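PDB 4H0O: acetate kinase from Entamoeba histolytica, which probably catalyses the reversible formation of acetyl phosphate from acetate, apparently using pyrophosphate as the phosphoryl donor rather than the ATP usual for acetate kinases. Local coordinates for residues B[356-361]-B[373-378]. Residues are numbered along the deposited sequence; the frame is centred on the assembly and turned at random.
Sequences IELDDS and FLTMPS
Leu-358 and Thr-375 form an isolated antiparallel beta bridge, which ties the approach to helix 360-365 to the loop between strands 372-373 and 382-385, at the edge of a ribonuclease H-like sheet of this ASKHA-superfamily kinase. The bond pattern identifies the pair as non-hydrogen-bonded: the flanking residues carry both links, while the CA atoms of Leu-358 and Thr-375 stand 4.2 Å apart. Met-376 N donates to Glu-357 O at 3.0 Å, with an N-H...O angle of 159°. On the other flank, Asp-359 N reaches Leu-374 O at 2.8 Å. Over the touching parts the two chains run 116° apart, consistent with the pairing stopping at one bridge.

On the side facing helix 341-350, the methyl CD1 of Leu-358 packs 4.0 Å from CB of Leu-374 and also meets CG2 of Thr-375, the two side chains of the bridged pair crossing at about a right angle. Leu-358 and Ile-356 also touch Cys-348 of that helix. The other branch of Thr-375, OG1, hydrogen-bonds Val-383 N and Gln-382 OE1, so this side chain links the bridge to strand 382-385.

At the more exposed margin, the extended Glu-357 side chain accepts a hydrogen bond from Ser-378, OE1 to OG 3.2 Å, with the hydroxyl nearly on the carboxylate's C-O axis. Asp-359 occupies the N-cap of helix 360-365, and its OD1 accepts a weak capping bond from Ser-361 N. Met-376 crosses this aspartate: a bend at chi2 (-64°) folds the thioether back, setting SD 3.8 Å from Asp-359 OD2 and CE 3.7 Å from Asp-359 CA.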
ATOM      1  N   ILE B 356      21.446  -4.220  -9.513  1.00 39.67           N
ATOM      2  CA  ILE B 356      21.804  -5.203  -8.492  1.00 35.96           C
ATOM      3  C   ILE B 356      22.399  -6.462  -9.119  1.00 41.34           C
ATOM      4  O   ILE B 356      21.703  -7.228  -9.792  1.00 44.91           O
ATOM      5  CB  ILE B 356      20.605  -5.576  -7.587  1.00 41.37           C
ATOM      6  CG1 ILE B 356      20.262  -4.411  -6.659  1.00 35.43           C
ATOM      7  CG2 ILE B 356      20.921  -6.809  -6.748  1.00 38.62           C
ATOM      8  CD1 ILE B 356      19.126  -4.694  -5.689  1.00 36.15           C
ATOM      9  N   GLU B 357      23.695  -6.659  -8.894  1.00 40.82           N
ATOM     10  CA  GLU B 357      24.409  -7.824  -9.398  1.00 41.77           C
ATOM     11  C   GLU B 357      24.758  -8.723  -8.220  1.00 47.11           C
ATOM     12  O   GLU B 357      25.736  -8.483  -7.508  1.00 43.74           O
ATOM     13  CB  GLU B 357      25.680  -7.385 -10.126  1.00 53.20           C
ATOM     14  CG  GLU B 357      25.466  -6.184 -11.038  1.00 61.15           C
ATOM     15  CD  GLU B 357      26.740  -5.716 -11.723  1.00 76.51           C
ATOM     16  OE1 GLU B 357      27.840  -5.944 -11.173  1.00 68.73           O
ATOM     17  OE2 GLU B 357      26.635  -5.117 -12.814  1.00 68.01           O
ATOM     18  N   LEU B 358      23.948  -9.758  -8.019  1.00 43.72           N
ATOM     19  CA  LEU B 358      24.054 -10.597  -6.832  1.00 44.47           C
ATOM     20  C   LEU B 358      25.046 -11.746  -7.020  1.00 46.75           C
ATOM     21  O   LEU B 358      25.006 -12.452  -8.030  1.00 46.56           O
ATOM     22  CB  LEU B 358      22.672 -11.152  -6.463  1.00 35.90           C
ATOM     23  CG  LEU B 358      22.440 -11.540  -5.002  1.00 39.59           C
ATOM     24  CD1 LEU B 358      22.480 -10.310  -4.109  1.00 39.78           C
ATOM     25  CD2 LEU B 358      21.122 -12.268  -4.836  1.00 39.29           C
ATOM     26  N   ASP B 359      25.944 -11.924  -6.054  1.00 50.22           N
ATOM     27  CA  ASP B 359      26.795 -13.107  -6.039  1.00 45.52           C
ATOM     28  C   ASP B 359      25.945 -14.262  -5.519  1.00 47.66           C
ATOM     29  O   ASP B 359      25.729 -14.393  -4.308  1.00 42.17           O
ATOM     30  CB  ASP B 359      28.027 -12.892  -5.153  1.00 44.94           C
ATOM     31  CG  ASP B 359      29.117 -13.931  -5.396  1.00 53.15           C
ATOM     32  OD1 ASP B 359      28.787 -15.087  -5.741  1.00 49.42           O
ATOM     33  OD2 ASP B 359      30.310 -13.589  -5.238  1.00 52.68           O
ATOM     34  N   ASP B 360      25.451 -15.084  -6.440  1.00 42.76           N
ATOM     35  CA  ASP B 360      24.504 -16.146  -6.107  1.00 47.01           C
ATOM     36  C   ASP B 360      25.096 -17.238  -5.217  1.00 53.23           C
ATOM     37  O   ASP B 360      24.367 -17.906  -4.480  1.00 47.32           O
ATOM     38  CB  ASP B 360      23.902 -16.752  -7.380  1.00 44.86           C
ATOM     39  CG  ASP B 360      22.909 -15.824  -8.051  1.00 56.64           C
ATOM     40  OD1 ASP B 360      22.234 -15.061  -7.328  1.00 62.15           O
ATOM     41  OD2 ASP B 360      22.801 -15.854  -9.295  1.00 71.43           O
ATOM     42  N   SER B 361      26.413 -17.412  -5.275  1.00 51.54           N
ATOM     43  CA  SER B 361      27.075 -18.421  -4.455  1.00 52.65           C
ATOM     44  C   SER B 361      27.174 -17.964  -2.999  1.00 44.02           C
ATOM     45  O   SER B 361      26.985 -18.761  -2.080  1.00 53.09           O
ATOM     46  CB  SER B 361      28.462 -18.748  -5.012  1.00 48.33           C
ATOM     47  OG  SER B 361      28.986 -19.916  -4.409  1.00 60.73           O
ATOM     48  N   PHE B 373      28.315  -8.532   2.557  1.00 37.97           N
ATOM     49  CA  PHE B 373      27.707  -8.147   1.289  1.00 37.08           C
ATOM     50  C   PHE B 373      27.501  -9.359   0.387  1.00 40.87           C
ATOM     51  O   PHE B 373      28.393 -10.194   0.240  1.00 43.95           O
ATOM     52  CB  PHE B 373      28.569  -7.102   0.577  1.00 31.84           C
ATOM     53  CG  PHE B 373      28.628  -5.779   1.287  1.00 43.64           C
ATOM     54  CD1 PHE B 373      29.555  -5.558   2.292  1.00 43.10           C
ATOM     55  CD2 PHE B 373      27.755  -4.758   0.949  1.00 39.42           C
ATOM     56  CE1 PHE B 373      29.612  -4.343   2.947  1.00 42.14           C
ATOM     57  CE2 PHE B 373      27.806  -3.540   1.600  1.00 39.66           C
ATOM     58  CZ  PHE B 373      28.736  -3.332   2.600  1.00 50.80           C
ATOM     59  N   LEU B 374      26.319  -9.449  -0.214  1.00 35.35           N
ATOM     60  CA  LEU B 374      25.994 -10.558  -1.099  1.00 38.12           C
ATOM     61  C   LEU B 374      26.108 -10.151  -2.568  1.00 42.41           C
ATOM     62  O   LEU B 374      26.093 -11.001  -3.460  1.00 40.64           O
ATOM     63  CB  LEU B 374      24.590 -11.084  -0.789  1.00 39.99           C
ATOM     64  CG  LEU B 374      24.336 -11.390   0.689  1.00 43.10           C
ATOM     65  CD1 LEU B 374      22.952 -11.992   0.918  1.00 36.18           C
ATOM     66  CD2 LEU B 374      25.417 -12.312   1.224  1.00 32.18           C
ATOM     67  N   THR B 375      26.221  -8.848  -2.810  1.00 38.39           N
ATOM     68  CA  THR B 375      26.417  -8.328  -4.160  1.00 39.89           C
ATOM     69  C   THR B 375      27.897  -8.209  -4.493  1.00 42.89           C
ATOM     70  O   THR B 375      28.737  -8.076  -3.598  1.00 37.56           O
ATOM     71  CB  THR B 375      25.766  -6.938  -4.353  1.00 34.18           C
ATOM     72  OG1 THR B 375      25.852  -6.185  -3.136  1.00 41.17           O
ATOM     73  CG2 THR B 375      24.315  -7.075  -4.749  1.00 33.00           C
ATOM     74  N   MET B 376      28.208  -8.256  -5.786  1.00 47.16           N
ATOM     75  CA  MET B 376      29.542  -7.930  -6.266  1.00 46.68           C
ATOM     76  C   MET B 376      29.861  -6.495  -5.854  1.00 47.56           C
ATOM     77  O   MET B 376      28.961  -5.658  -5.765  1.00 46.21           O
ATOM     78  CB  MET B 376      29.599  -8.047  -7.791  1.00 46.58           C
ATOM     79  CG  MET B 376      29.017  -9.339  -8.352  1.00 48.39           C
ATOM     80  SD  MET B 376      29.927 -10.814  -7.841  1.00 76.01           S
ATOM     81  CE  MET B 376      29.056 -12.095  -8.750  1.00 54.86           C
ATOM     82  N   PRO B 377      31.141  -6.206  -5.577  1.00 47.57           N
ATOM     83  CA  PRO B 377      31.563  -4.837  -5.249  1.00 41.80           C
ATOM     84  C   PRO B 377      31.414  -3.876  -6.428  1.00 41.00           C
ATOM     85  O   PRO B 377      31.360  -2.663  -6.226  1.00 54.35           O
ATOM     86  CB  PRO B 377      33.043  -5.001  -4.877  1.00 52.98           C
ATOM     87  CG  PRO B 377      33.452  -6.316  -5.458  1.00 58.04           C
ATOM     88  CD  PRO B 377      32.231  -7.178  -5.398  1.00 52.41           C
ATOM     89  N   SER B 378      31.352  -4.413  -7.641  1.00 42.33           N
ATOM     90  CA  SER B 378      31.111  -3.593  -8.822  1.00 44.74           C
ATOM     91  C   SER B 378      29.642  -3.190  -8.930  1.00 51.35           C
ATOM     92  O   SER B 378      29.310  -2.193  -9.579  1.00 40.91           O
ATOM     93  CB  SER B 378      31.531  -4.342 -10.084  1.00 43.84           C
ATOM     94  OG  SER B 378      30.886  -5.599 -10.166  1.00 63.60           O
TER